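Local structure of calmodulin, putative (Toxoplasma gondii, 6TJ6) at residues A[79-82]-A[83-87]; A[55-58]-A[59-63]. The protein binds calcium and is a calmodulin-like EF-hand protein, probably of the essential-light-chain type. All coordinates share one frame; numbering follows the deposited sequence.

Contact 1 of 2, residues A[79-82]-A[83-87]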
ATOM      1  N   ALA A  79      -3.215  31.702 -11.912  1.00 76.31           N
ATOM      2  CA  ALA A  79      -4.112  32.746 -11.432  1.00 80.94           C
ATOM      3  C   ALA A  79      -3.469  33.604 -10.352  1.00 82.27           C
ATOM      4  O   ALA A  79      -3.871  34.758 -10.171  1.00 84.60           O
ATOM      5  CB  ALA A  79      -5.406  32.127 -10.903  1.00 78.74           C
ATOM      6  N   PHE A  80      -2.480  33.070  -9.636  1.00 80.57           N
ATOM      7  CA  PHE A  80      -1.763  33.811  -8.608  1.00 80.82           C
ATOM      8  C   PHE A  80      -0.355  34.181  -9.055  1.00 91.08           C
ATOM      9  O   PHE A  80       0.489  34.523  -8.223  1.00 94.35           O
ATOM     10  CB  PHE A  80      -1.730  33.005  -7.312  1.00 76.56           C
ATOM     11  CG  PHE A  80      -3.063  32.432  -6.932  1.00 78.81           C
ATOM     12  CD1 PHE A  80      -4.017  33.220  -6.307  1.00 79.44           C
ATOM     13  CD2 PHE A  80      -3.367  31.108  -7.210  1.00 77.96           C
ATOM     14  CE1 PHE A  80      -5.248  32.697  -5.961  1.00 77.61           C
ATOM     15  CE2 PHE A  80      -4.597  30.577  -6.868  1.00 74.86           C
ATOM     16  CZ  PHE A  80      -5.541  31.374  -6.242  1.00 76.05           C
ATOM     17  N   ASP A  81      -0.089  34.110 -10.359  1.00 94.46           N
ATOM     18  CA  ASP A  81       1.180  34.560 -10.926  1.00104.24           C
ATOM     19  C   ASP A  81       1.056  36.053 -11.212  1.00106.07           C
ATOM     20  O   ASP A  81       0.772  36.488 -12.330  1.00109.18           O
ATOM     21  CB  ASP A  81       1.517  33.764 -12.181  1.00106.57           C
ATOM     22  CG  ASP A  81       2.981  33.859 -12.560  1.00110.51           C
ATOM     23  OD1 ASP A  81       3.667  34.791 -12.089  1.00110.00           O
ATOM     24  OD2 ASP A  81       3.444  32.995 -13.332  1.00106.87           O
ATOM     25  N   ARG A  82       1.259  36.851 -10.161  1.00105.93           N
ATOM     26  CA  ARG A  82       1.170  38.302 -10.297  1.00107.13           C
ATOM     27  C   ARG A  82       2.233  38.829 -11.252  1.00109.06           C
ATOM     28  O   ARG A  82       1.923  39.534 -12.220  1.00110.24           O
ATOM     29  CB  ARG A  82       1.300  38.964  -8.927  1.00105.63           C
ATOM     30  CG  ARG A  82      -0.000  39.001  -8.160  1.00102.52           C
ATOM     31  CD  ARG A  82       0.207  39.286  -6.686  1.00105.89           C
ATOM     32  NE  ARG A  82      -0.317  38.197  -5.866  1.00108.46           N
ATOM     33  CZ  ARG A  82      -1.611  37.942  -5.701  1.00111.18           C
ATOM     34  NH1 ARG A  82      -2.525  38.694  -6.301  1.00114.06           N
ATOM     35  NH2 ARG A  82      -1.996  36.929  -4.937  1.00108.60           N
ATOM     36  N   SER A  83       3.496  38.489 -10.996  1.00111.05           N
ATOM     37  CA  SER A  83       4.595  38.911 -11.854  1.00117.29           C
ATOM     38  C   SER A  83       4.524  38.313 -13.253  1.00122.18           C
ATOM     39  O   SER A  83       5.247  38.781 -14.137  1.00122.55           O
ATOM     40  CB  SER A  83       5.928  38.541 -11.203  1.00117.76           C
ATOM     41  OG  SER A  83       6.978  38.544 -12.152  1.00122.38           O
ATOM     42  N   ASN A  84       3.675  37.307 -13.467  1.00130.51           N
ATOM     43  CA  ASN A  84       3.556  36.621 -14.755  1.00128.42           C
ATOM     44  C   ASN A  84       4.920  36.143 -15.247  1.00120.86           C
ATOM     45  O   ASN A  84       5.334  36.403 -16.379  1.00119.38           O
ATOM     46  CB  ASN A  84       2.874  37.514 -15.794  1.00131.99           C
ATOM     47  CG  ASN A  84       1.479  37.029 -16.152  1.00134.00           C
ATOM     48  OD1 ASN A  84       0.841  36.312 -15.383  1.00133.40           O
ATOM     49  ND2 ASN A  84       1.003  37.419 -17.330  1.00133.99           N
ATOM     50  N   ASP A  85       5.628  35.430 -14.367  1.00119.68           N
ATOM     51  CA  ASP A  85       6.965  34.927 -14.661  1.00120.58           C
ATOM     52  C   ASP A  85       7.068  33.425 -14.425  1.00111.29           C
ATOM     53  O   ASP A  85       8.174  32.905 -14.244  1.00114.79           O
ATOM     54  CB  ASP A  85       8.009  35.662 -13.816  1.00130.56           C
ATOM     55  CG  ASP A  85       7.691  35.622 -12.332  1.00134.92           C
ATOM     56  OD1 ASP A  85       6.678  34.996 -11.954  1.00133.80           O
ATOM     57  OD2 ASP A  85       8.448  36.224 -11.542  1.00137.78           O
ATOM     58  N   GLY A  86       5.940  32.720 -14.419  1.00 99.50           N
ATOM     59  CA  GLY A  86       5.950  31.313 -14.077  1.00 94.38           C
ATOM     60  C   GLY A  86       6.244  31.029 -12.623  1.00 90.71           C
ATOM     61  O   GLY A  86       6.733  29.943 -12.302  1.00 88.24           O
ATOM     62  N   THR A  87       5.965  31.978 -11.728  1.00 93.34           N
ATOM     63  CA  THR A  87       6.286  31.824 -10.316  1.00 95.22           C
ATOM     64  C   THR A  87       5.118  32.285  -9.453  1.00 93.48           C
ATOM     65  O   THR A  87       4.328  33.142  -9.853  1.00 96.65           O
ATOM     66  CB  THR A  87       7.535  32.621  -9.915  1.00 97.81           C
ATOM     67  OG1 THR A  87       7.216  34.016  -9.855  1.00 99.41           O
ATOM     68  CG2 THR A  87       8.677  32.409 -10.900  1.00 95.32           C
TER
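The carboxylate of D81 is the flat group about which residues 83-87 curl. The carbonyl oxygen T87 O sits over one face, 3.1 Å from D81 CG. The backbone N of D85 comes from the other side of the plane, 33° out of it, and meets D81 OD1 on its syn side at 3.1 Å with an N-H...O angle of 156°. Weak bonds from G86 N, 2.7 Å from D81 OD2, and from T87 N reach the second oxygen, which also accepts a hydrogen bond from Y126 OH. With CG anti to the backbone nitrogen (chi1 -162°), the D81 carboxylate turns into the curve of the loop. The backbone adds a weak bond from N84 N to D81 O, and D81 is the centre of an inverse gamma turn. S83 OG bonds weakly to D85 OD2, while R82 reaches a salt bridge with E92. What remains is a cluster of acceptors: D81 OD1 lies 3.0 Å from D85 OD1 and 2.9 Å from T87 O. Such crowding of oxygens, probably costly without a cation, is consistent with an EF-hand calcium loop caught with no metal bound, its backbone N-H groups perhaps offsetting part of the charge.

Contact 2 of 2, residues A[55-58]-A[59-63]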
ATOM      1  N   ASP A  55     -15.719   0.741 -10.047  1.00 47.27           N
ATOM      2  CA  ASP A  55     -16.377   2.044 -10.097  1.00 51.41           C
ATOM      3  C   ASP A  55     -15.359   3.177 -10.134  1.00 51.33           C
ATOM      4  O   ASP A  55     -15.471   4.098 -10.951  1.00 48.29           O
ATOM      5  CB  ASP A  55     -17.306   2.212  -8.892  1.00 58.27           C
ATOM      6  CG  ASP A  55     -18.198   1.011  -8.670  1.00 63.32           C
ATOM      7  OD1 ASP A  55     -18.770   0.504  -9.656  1.00 66.65           O
ATOM      8  OD2 ASP A  55     -18.321   0.571  -7.506  1.00 63.05           O
ATOM      9  N   PHE A  56     -14.361   3.128  -9.245  1.00 49.43           N
ATOM     10  CA  PHE A  56     -13.394   4.218  -9.148  1.00 48.12           C
ATOM     11  C   PHE A  56     -12.530   4.304 -10.399  1.00 51.70           C
ATOM     12  O   PHE A  56     -12.271   5.404 -10.907  1.00 49.79           O
ATOM     13  CB  PHE A  56     -12.525   4.035  -7.903  1.00 42.67           C
ATOM     14  CG  PHE A  56     -11.542   5.151  -7.671  1.00 43.81           C
ATOM     15  CD1 PHE A  56     -11.978   6.396  -7.233  1.00 47.33           C
ATOM     16  CD2 PHE A  56     -10.182   4.947  -7.863  1.00 41.38           C
ATOM     17  CE1 PHE A  56     -11.082   7.427  -7.006  1.00 44.65           C
ATOM     18  CE2 PHE A  56      -9.278   5.972  -7.637  1.00 47.24           C
ATOM     19  CZ  PHE A  56      -9.729   7.218  -7.207  1.00 45.89           C
ATOM     20  N   GLU A  57     -12.079   3.157 -10.913  1.00 47.83           N
ATOM     21  CA  GLU A  57     -11.254   3.173 -12.113  1.00 43.17           C
ATOM     22  C   GLU A  57     -12.048   3.683 -13.309  1.00 42.87           C
ATOM     23  O   GLU A  57     -11.521   4.446 -14.123  1.00 43.46           O
ATOM     24  CB  GLU A  57     -10.659   1.780 -12.376  1.00 47.65           C
ATOM     25  CG  GLU A  57     -11.481   0.829 -13.243  1.00 49.67           C
ATOM     26  CD  GLU A  57     -11.258   1.050 -14.731  1.00 55.26           C
ATOM     27  OE1 GLU A  57     -10.166   1.524 -15.110  1.00 59.81           O
ATOM     28  OE2 GLU A  57     -12.180   0.765 -15.521  1.00 54.92           O
ATOM     29  N   ALA A  58     -13.334   3.322 -13.402  1.00 46.00           N
ATOM     30  CA  ALA A  58     -14.153   3.824 -14.501  1.00 48.43           C
ATOM     31  C   ALA A  58     -14.385   5.327 -14.379  1.00 48.36           C
ATOM     32  O   ALA A  58     -14.250   6.066 -15.366  1.00 48.27           O
ATOM     33  CB  ALA A  58     -15.483   3.074 -14.550  1.00 46.84           C
ATOM     34  N   TRP A  59     -14.728   5.799 -13.178  1.00 44.12           N
ATOM     35  CA  TRP A  59     -14.935   7.229 -12.973  1.00 49.42           C
ATOM     36  C   TRP A  59     -13.687   8.018 -13.343  1.00 48.39           C
ATOM     37  O   TRP A  59     -13.758   9.006 -14.085  1.00 47.47           O
ATOM     38  CB  TRP A  59     -15.326   7.505 -11.517  1.00 48.09           C
ATOM     39  CG  TRP A  59     -15.906   8.876 -11.302  1.00 51.14           C
ATOM     40  CD1 TRP A  59     -17.228   9.199 -11.220  1.00 51.16           C
ATOM     41  CD2 TRP A  59     -15.182  10.106 -11.146  1.00 48.50           C
ATOM     42  NE1 TRP A  59     -17.374  10.553 -11.020  1.00 56.54           N
ATOM     43  CE2 TRP A  59     -16.133  11.132 -10.972  1.00 56.80           C
ATOM     44  CE3 TRP A  59     -13.823  10.440 -11.137  1.00 51.02           C
ATOM     45  CZ2 TRP A  59     -15.769  12.468 -10.790  1.00 57.95           C
ATOM     46  CZ3 TRP A  59     -13.463  11.766 -10.958  1.00 51.77           C
ATOM     47  CH2 TRP A  59     -14.433  12.763 -10.787  1.00 55.46           C
ATOM     48  N   MET A  60     -12.524   7.582 -12.845  1.00 43.32           N
ATOM     49  CA  MET A  60     -11.289   8.318 -13.097  1.00 44.58           C
ATOM     50  C   MET A  60     -10.871   8.228 -14.559  1.00 53.48           C
ATOM     51  O   MET A  60     -10.351   9.202 -15.114  1.00 48.76           O
ATOM     52  CB  MET A  60     -10.174   7.800 -12.186  1.00 37.90           C
ATOM     53  CG  MET A  60     -10.386   8.106 -10.707  1.00 46.04           C
ATOM     54  SD  MET A  60     -10.261   9.863 -10.318  1.00 50.56           S
ATOM     55  CE  MET A  60      -8.554  10.189 -10.756  1.00 46.86           C
ATOM     56  N   SER A  61     -11.089   7.076 -15.205  1.00 45.69           N
ATOM     57  CA  SER A  61     -10.738   6.952 -16.614  1.00 43.02           C
ATOM     58  C   SER A  61     -11.593   7.865 -17.479  1.00 44.17           C
ATOM     59  O   SER A  61     -11.078   8.526 -18.388  1.00 50.05           O
ATOM     60  CB  SER A  61     -10.877   5.493 -17.066  1.00 42.24           C
ATOM     61  OG  SER A  61      -9.935   4.663 -16.409  1.00 47.42           O
ATOM     62  N   LYS A  62     -12.894   7.946 -17.191  1.00 48.12           N
ATOM     63  CA  LYS A  62     -13.750   8.836 -17.967  1.00 51.45           C
ATOM     64  C   LYS A  62     -13.469  10.301 -17.656  1.00 49.67           C
ATOM     65  O   LYS A  62     -13.596  11.156 -18.541  1.00 52.50           O
ATOM     66  CB  LYS A  62     -15.218   8.486 -17.714  1.00 58.66           C
ATOM     67  CG  LYS A  62     -15.589   7.091 -18.207  1.00 51.58           C
ATOM     68  CD  LYS A  62     -16.833   6.538 -17.525  1.00 67.23           C
ATOM     69  CE  LYS A  62     -18.106   7.103 -18.125  1.00 79.88           C
ATOM     70  NZ  LYS A  62     -19.312   6.492 -17.500  1.00 90.50           N
ATOM     71  N   LYS A  63     -13.070  10.611 -16.417  1.00 51.24           N
ATOM     72  CA  LYS A  63     -12.735  11.991 -16.072  1.00 51.45           C
ATOM     73  C   LYS A  63     -11.448  12.436 -16.758  1.00 54.66           C
ATOM     74  O   LYS A  63     -11.408  13.493 -17.398  1.00 50.63           O
ATOM     75  CB  LYS A  63     -12.616  12.138 -14.553  1.00 42.55           C
ATOM     76  CG  LYS A  63     -12.254  13.536 -14.083  1.00 42.95           C
ATOM     77  CD  LYS A  63     -13.277  14.556 -14.551  1.00 49.38           C
ATOM     78  CE  LYS A  63     -13.059  15.892 -13.874  1.00 52.89           C
ATOM     79  NZ  LYS A  63     -14.013  16.933 -14.339  1.00 57.03           N
TER
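F56 and M60, one helical turn apart, illustrate how an amphipathic helix builds its buried face from i to i+4 pairs. The two side chains lie side by side and point the same way. M60 CG sits over one face of the phenyl ring, displaced toward the rim, and makes a CH-pi contact 3.8 Å from the centroid of the F56 ring. The thioether follows at a slant: M60 SD is 4.7 Å from that same F56 centroid and 36° off the ring normal, an oblique Met-aromatic contact. Torsions chi1 (-68°, CG anti to the carbonyl carbon) and chi2 (-68°) put CG and SD there.

Hydrogen bonding follows the regular alpha-helical pattern, from W59 N to D55 O, M60 N to F56 O, S61 N to E57 O and K62 N to A58 O. E57 O carries an extra load, since S61 OG also donates to it at 2.8 Å. The amide and the hydroxyl of S61 reach this oxygen from opposite faces of the carbonyl plane, so the serine satisfies its hydroxyl within its own helix.

Around this turn, helix 53-64 packs into the N-terminal half of the chain. The D55 side chain lies about 6 Å from that of E22, a ligand of the EF-hand calcium ion absent here. F56 touches L28, A31 and I32 of helix 26-34, and V8 of helix 7-15 meets both F56 and M60. W59 spans I32 and M51 of strand 50-52, whose A52 N bonds to D55 OD2. Farther along, K63 forms a salt bridge with E43 of helix 41-46.

Overall arrangement
Followed from the N terminus, the chain reaches contact 2 first, on helix 53-64 just after strand 50-52, which pairs antiparallel with strand 22-24. It then passes through helix 69-78 and enters contact 1, the loop leading to strand 88-89, which pairs in the same way with strand 123-124. Each contact is local and closes no long loop; they stand in series, neither nested nor crossing. Contact 2 belongs to the core shared with helices 7-15 and 26-34, whereas contact 1 joins helix 69-78 to the second two-stranded sheet. Their centres are 33 Å apart, on opposite sides of the chain's centre, with nearest atoms about 18 Å apart, so they do not touch.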